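Local coordinates for stress-response A/B barrel domain-containing protein (Thermobifida fusca, PDB 3BGU), which is of unknown function but forms a dimer with a ferredoxin-like Dabb fold and binds nitrobenzene in a pocket in the crystal, at residues Leu46-Leu56 against Ala88-Ala98. Residues are numbered along the deposited sequence; the frame is centred on the assembly and turned at random.
With NBZ (nitrobenzene), chain N; EDO (1,2-ethanediol), chain E; EDO (1,2-ethanediol), chain G; EDO (1,2-ethanediol), chain D.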
loop_
_atom_site.group_PDB
_atom_site.type_symbol
_atom_site.label_atom_id
_atom_site.label_comp_id
_atom_site.label_asym_id
_atom_site.label_seq_id
_atom_site.Cartn_x
_atom_site.Cartn_y
_atom_site.Cartn_z
ATOM N N LEU A 46 -3.160 12.498 -10.083
ATOM C CA LEU A 46 -3.754 11.750 -8.997
ATOM C C LEU A 46 -4.471 12.729 -8.028
ATOM O O LEU A 46 -5.442 12.350 -7.365
ATOM C CB LEU A 46 -2.764 10.831 -8.266
ATOM C CG LEU A 46 -2.161 9.734 -9.128
ATOM C CD1 LEU A 46 -0.980 9.095 -8.398
ATOM C CD2 LEU A 46 -3.244 8.738 -9.508
ATOM N N SER A 47 -3.958 13.953 -7.917
ATOM C CA SER A 47 -4.516 14.936 -7.000
ATOM C C SER A 47 -5.826 15.534 -7.538
ATOM O O SER A 47 -6.753 15.855 -6.791
ATOM C CB SER A 47 -3.562 16.124 -6.723
ATOM O OG SER A 47 -2.292 15.689 -6.276
ATOM N N LYS A 48 -5.878 15.779 -8.857
ATOM C CA LYS A 48 -7.019 16.467 -9.532
ATOM C C LYS A 48 -8.043 15.536 -10.227
ATOM O O LYS A 48 -9.170 15.938 -10.441
ATOM C CB LYS A 48 -6.523 17.578 -10.481
ATOM C CG LYS A 48 -5.732 18.656 -9.684
ATOM C CD LYS A 48 -5.752 20.024 -10.359
ATOM C CE LYS A 48 -4.793 20.961 -9.635
ATOM N NZ LYS A 48 -4.794 22.322 -10.178
ATOM N N LEU A 49 -7.632 14.316 -10.532
ATOM C CA LEU A 49 -8.477 13.265 -11.082
ATOM C C LEU A 49 -8.658 12.089 -10.110
ATOM O O LEU A 49 -8.482 10.933 -10.468
ATOM C CB LEU A 49 -7.812 12.734 -12.374
ATOM C CG LEU A 49 -7.768 13.704 -13.527
ATOM C CD1 LEU A 49 -6.855 13.128 -14.628
ATOM C CD2 LEU A 49 -9.139 14.029 -14.123
ATOM N N PRO A 50 -9.100 12.353 -8.891
ATOM C CA PRO A 50 -9.066 11.277 -7.934
ATOM C C PRO A 50 -10.199 10.215 -8.042
ATOM O O PRO A 50 -10.200 9.237 -7.304
ATOM C CB PRO A 50 -9.223 12.029 -6.609
ATOM C CG PRO A 50 -10.100 13.071 -6.920
ATOM C CD PRO A 50 -9.653 13.556 -8.275
ATOM N N ALA A 51 -11.209 10.477 -8.874
ATOM C CA ALA A 51 -12.437 9.678 -8.970
ATOM C C ALA A 51 -13.138 9.638 -7.598
ATOM O O ALA A 51 -13.417 8.560 -7.022
ATOM C CB ALA A 51 -12.134 8.292 -9.513
ATOM N N ALA A 52 -13.372 10.849 -7.067
ATOM C CA ALA A 52 -13.879 11.054 -5.706
ATOM C C ALA A 52 -15.400 10.840 -5.587
ATOM O O ALA A 52 -16.187 11.706 -5.164
ATOM C CB ALA A 52 -13.465 12.376 -5.157
ATOM N N ILE A 53 -15.816 9.637 -5.974
ATOM C CA ILE A 53 -17.174 9.163 -5.742
ATOM C C ILE A 53 -17.388 9.023 -4.220
ATOM O O ILE A 53 -16.411 8.920 -3.477
ATOM C CB ILE A 53 -17.427 7.809 -6.458
ATOM C CG1 ILE A 53 -16.452 6.712 -6.021
ATOM C CG2 ILE A 53 -17.272 8.000 -7.967
ATOM C CD1 ILE A 53 -16.781 5.322 -6.607
ATOM N N PRO A 54 -18.637 9.087 -3.751
ATOM C CA PRO A 54 -18.914 8.897 -2.309
ATOM C C PRO A 54 -18.301 7.660 -1.676
ATOM O O PRO A 54 -17.900 7.727 -0.528
ATOM C CB PRO A 54 -20.440 8.782 -2.250
ATOM C CG PRO A 54 -20.909 9.482 -3.432
ATOM C CD PRO A 54 -19.869 9.443 -4.494
ATOM N N GLU A 55 -18.155 6.556 -2.424
ATOM C CA GLU A 55 -17.563 5.324 -1.932
ATOM C C GLU A 55 -16.056 5.403 -1.701
ATOM O O GLU A 55 -15.497 4.582 -1.026
ATOM C CB GLU A 55 -17.890 4.211 -2.895
ATOM C CG GLU A 55 -19.384 3.894 -2.939
ATOM C CD GLU A 55 -20.185 4.759 -3.925
ATOM O OE1 GLU A 55 -19.608 5.616 -4.606
ATOM O OE2 GLU A 55 -21.416 4.532 -4.018
ATOM N N LEU A 56 -15.387 6.331 -2.323
ATOM C CA LEU A 56 -13.929 6.556 -2.090
ATOM C C LEU A 56 -13.798 7.385 -0.807
ATOM O O LEU A 56 -14.123 8.583 -0.760
ATOM C CB LEU A 56 -13.279 7.323 -3.242
ATOM C CG LEU A 56 -11.785 7.644 -3.094
ATOM C CD1 LEU A 56 -10.963 6.344 -3.075
ATOM C CD2 LEU A 56 -11.305 8.494 -4.224
ATOM N N ALA A 88 -17.219 0.966 -9.360
ATOM C CA ALA A 88 -17.559 2.316 -9.812
ATOM C C ALA A 88 -16.279 3.183 -9.972
ATOM O O ALA A 88 -16.194 4.033 -10.864
ATOM C CB ALA A 88 -18.519 2.964 -8.809
ATOM N N TYR A 89 -15.352 3.007 -9.061
ATOM C CA TYR A 89 -14.090 3.687 -9.060
ATOM C C TYR A 89 -13.285 3.299 -10.308
ATOM O O TYR A 89 -12.810 4.159 -11.035
ATOM C CB TYR A 89 -13.325 3.313 -7.798
ATOM C CG TYR A 89 -11.927 3.872 -7.601
ATOM C CD1 TYR A 89 -11.718 5.232 -7.219
ATOM C CD2 TYR A 89 -10.836 3.043 -7.808
ATOM C CE1 TYR A 89 -10.431 5.707 -6.993
ATOM C CE2 TYR A 89 -9.551 3.486 -7.569
ATOM C CZ TYR A 89 -9.349 4.805 -7.201
ATOM O OH TYR A 89 -8.039 5.234 -6.982
ATOM N N GLN A 90 -13.155 2.002 -10.567
ATOM C CA GLN A 90 -12.449 1.505 -11.756
ATOM C C GLN A 90 -13.010 2.108 -13.066
ATOM O O GLN A 90 -12.279 2.284 -14.020
ATOM C CB GLN A 90 -12.535 -0.024 -11.816
ATOM C CG GLN A 90 -11.742 -0.806 -10.796
ATOM C CD GLN A 90 -11.908 -2.289 -11.007
ATOM O OE1 GLN A 90 -13.033 -2.795 -11.054
ATOM N NE2 GLN A 90 -10.792 -3.003 -11.172
ATOM N N ASP A 91 -14.320 2.353 -13.096
ATOM C CA ASP A 91 -15.032 2.755 -14.284
ATOM C C ASP A 91 -15.179 4.265 -14.430
ATOM O O ASP A 91 -15.651 4.748 -15.469
ATOM C CB ASP A 91 -16.439 2.155 -14.271
ATOM C CG ASP A 91 -16.448 0.670 -14.522
ATOM O OD1 ASP A 91 -15.479 0.138 -15.109
ATOM O OD2 ASP A 91 -17.480 0.057 -14.180
ATOM N N HIS A 92 -14.777 5.011 -13.398
ATOM C CA HIS A 92 -15.019 6.442 -13.374
ATOM C C HIS A 92 -14.108 7.119 -14.392
ATOM O O HIS A 92 -12.949 6.748 -14.556
ATOM C CB HIS A 92 -14.752 6.990 -11.976
ATOM C CG HIS A 92 -15.245 8.380 -11.753
ATOM N ND1 HIS A 92 -14.536 9.490 -12.166
ATOM C CD2 HIS A 92 -16.315 8.846 -11.066
ATOM C CE1 HIS A 92 -15.201 10.578 -11.800
ATOM N NE2 HIS A 92 -16.279 10.213 -11.126
ATOM N N PRO A 93 -14.626 8.103 -15.120
ATOM C CA PRO A 93 -13.762 8.748 -16.045
ATOM C C PRO A 93 -12.434 9.317 -15.519
ATOM O O PRO A 93 -11.425 9.290 -16.252
ATOM C CB PRO A 93 -14.665 9.883 -16.600
ATOM C CG PRO A 93 -15.973 9.629 -16.169
ATOM C CD PRO A 93 -15.992 8.631 -15.108
ATOM N N ASP A 94 -12.426 9.847 -14.296
ATOM C CA ASP A 94 -11.179 10.365 -13.718
ATOM C C ASP A 94 -10.145 9.233 -13.702
ATOM O O ASP A 94 -8.950 9.421 -13.981
ATOM C CB ASP A 94 -11.360 10.752 -12.253
ATOM C CG ASP A 94 -12.000 12.089 -12.008
ATOM O OD1 ASP A 94 -12.560 12.747 -12.905
ATOM O OD2 ASP A 94 -11.858 12.534 -10.847
ATOM N N HIS A 95 -10.603 8.057 -13.264
ATOM C CA HIS A 95 -9.747 6.941 -13.115
ATOM C C HIS A 95 -9.195 6.431 -14.431
ATOM O O HIS A 95 -7.997 6.150 -14.544
ATOM C CB HIS A 95 -10.499 5.849 -12.360
ATOM C CG HIS A 95 -9.656 4.672 -12.040
ATOM N ND1 HIS A 95 -8.721 4.701 -11.033
ATOM C CD2 HIS A 95 -9.555 3.457 -12.625
ATOM C CE1 HIS A 95 -8.132 3.518 -10.960
ATOM N NE2 HIS A 95 -8.619 2.743 -11.913
ATOM N N ARG A 96 -10.047 6.338 -15.452
ATOM C CA ARG A 96 -9.565 5.928 -16.752
ATOM C C ARG A 96 -8.579 6.959 -17.301
ATOM O O ARG A 96 -7.575 6.595 -17.885
ATOM C CB ARG A 96 -10.708 5.724 -17.712
ATOM C CG ARG A 96 -11.649 4.619 -17.351
ATOM C CD ARG A 96 -12.806 4.497 -18.337
ATOM N NE ARG A 96 -13.548 5.745 -18.534
ATOM C CZ ARG A 96 -13.441 6.556 -19.594
ATOM N NH1 ARG A 96 -12.598 6.283 -20.590
ATOM N NH2 ARG A 96 -14.177 7.667 -19.647
ATOM N N ALA A 97 -8.812 8.254 -17.057
ATOM C CA ALA A 97 -7.835 9.276 -17.493
ATOM C C ALA A 97 -6.492 9.139 -16.762
ATOM O O ALA A 97 -5.430 9.268 -17.359
ATOM C CB ALA A 97 -8.403 10.648 -17.295
ATOM N N ALA A 98 -6.531 8.856 -15.465
ATOM C CA ALA A 98 -5.278 8.677 -14.706
ATOM C C ALA A 98 -4.501 7.410 -15.160
ATOM O O ALA A 98 -3.294 7.410 -15.252
ATOM C CB ALA A 98 -5.596 8.592 -13.189
HETATM C C1 NBZ N . -5.036 3.561 -9.187
HETATM C C2 NBZ N . -5.478 4.870 -9.069
HETATM C C3 NBZ N . -5.050 5.839 -9.929
HETATM C C4 NBZ N . -4.234 5.482 -10.984
HETATM C C5 NBZ N . -3.767 4.179 -11.136
HETATM C C6 NBZ N . -4.199 3.185 -10.244
HETATM N N1 NBZ N . -3.779 1.841 -10.373
HETATM O O1 NBZ N . -2.895 1.496 -11.167
HETATM O O2 NBZ N . -4.275 0.943 -9.654
HETATM C C1 EDO E . -5.808 8.766 -6.429
HETATM O O1 EDO E . -6.062 9.693 -7.505
HETATM C C2 EDO E . -7.138 8.654 -5.724
HETATM O O2 EDO E . -8.040 7.845 -6.444
HETATM C C1 EDO G . -16.730 12.804 -8.395
HETATM O O1 EDO G . -16.136 13.130 -9.649
HETATM C C2 EDO G . -18.106 12.183 -8.614
HETATM O O2 EDO G . -18.283 11.771 -9.974
HETATM C C1 EDO D . -7.582 -1.386 -9.544
HETATM O O1 EDO D . -8.079 -1.779 -10.848
HETATM C C2 EDO D . -7.890 0.069 -9.264
HETATM O O2 EDO D . -7.113 0.910 -10.087
#
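In this ferredoxin-like fold the loop linking helix 36-48 to strand 56-63 lies along the junction of helices 82-91 and 93-102, beside the nitrobenzene pocket; Ala51, at its middle, touches Tyr89, His92, Asp94 and His95. The amide of Ala51 donates to Asp94 OD2, N to OD2 2.9 Å at 152°, although the placing of that oxygen is less certain. Leu49 crosses the same aspartate, and its CD1 ends 4.0 Å from Ala97 CB. His92 is the N-cap of helix 93-102: ND1 accepts from Asp94 N at 3.0 Å, nearly in the ring plane. His92 NE2 is hydrogen-bonded to an ethanediol oxygen, the ethanediol probably coming from the crystallisation liquor. The imidazole is sandwiched, Pro93 CD over one face and Ala51 CA over the other, the latter a CH-pi contact 4.0 Å from Ala51 CA to the ring centroid. Ile53 CG2 meets His92 CD2 at 3.4 Å, while chi1 of 58° sets CG1 between backbone N and carbonyl carbon and sends CD1 to Ala88 CB, 3.7 Å away. A leucine at His92 would probably leave Asp94 N without its cap and Ala51 CA without a ring to lie on. Tyr89, its CG anti to the backbone N (chi1 178°), presents a ring edge to Ala51 O and reaches the pocket, where OH comes within 3.3 Å of nitrobenzene C2, a van der Waals contact. That hydroxyl donates instead to a second ethanediol, which in turn bonds the carbonyls of Leu46 and Pro50. Leu46 and His95 also line the pocket; His24 and Arg109 hydrogen-bond the ligand. The Asp94 bond and the His92 cap and packing thus hold the loop at the start of helix 93-102, and Tyr89 links it to the pocket.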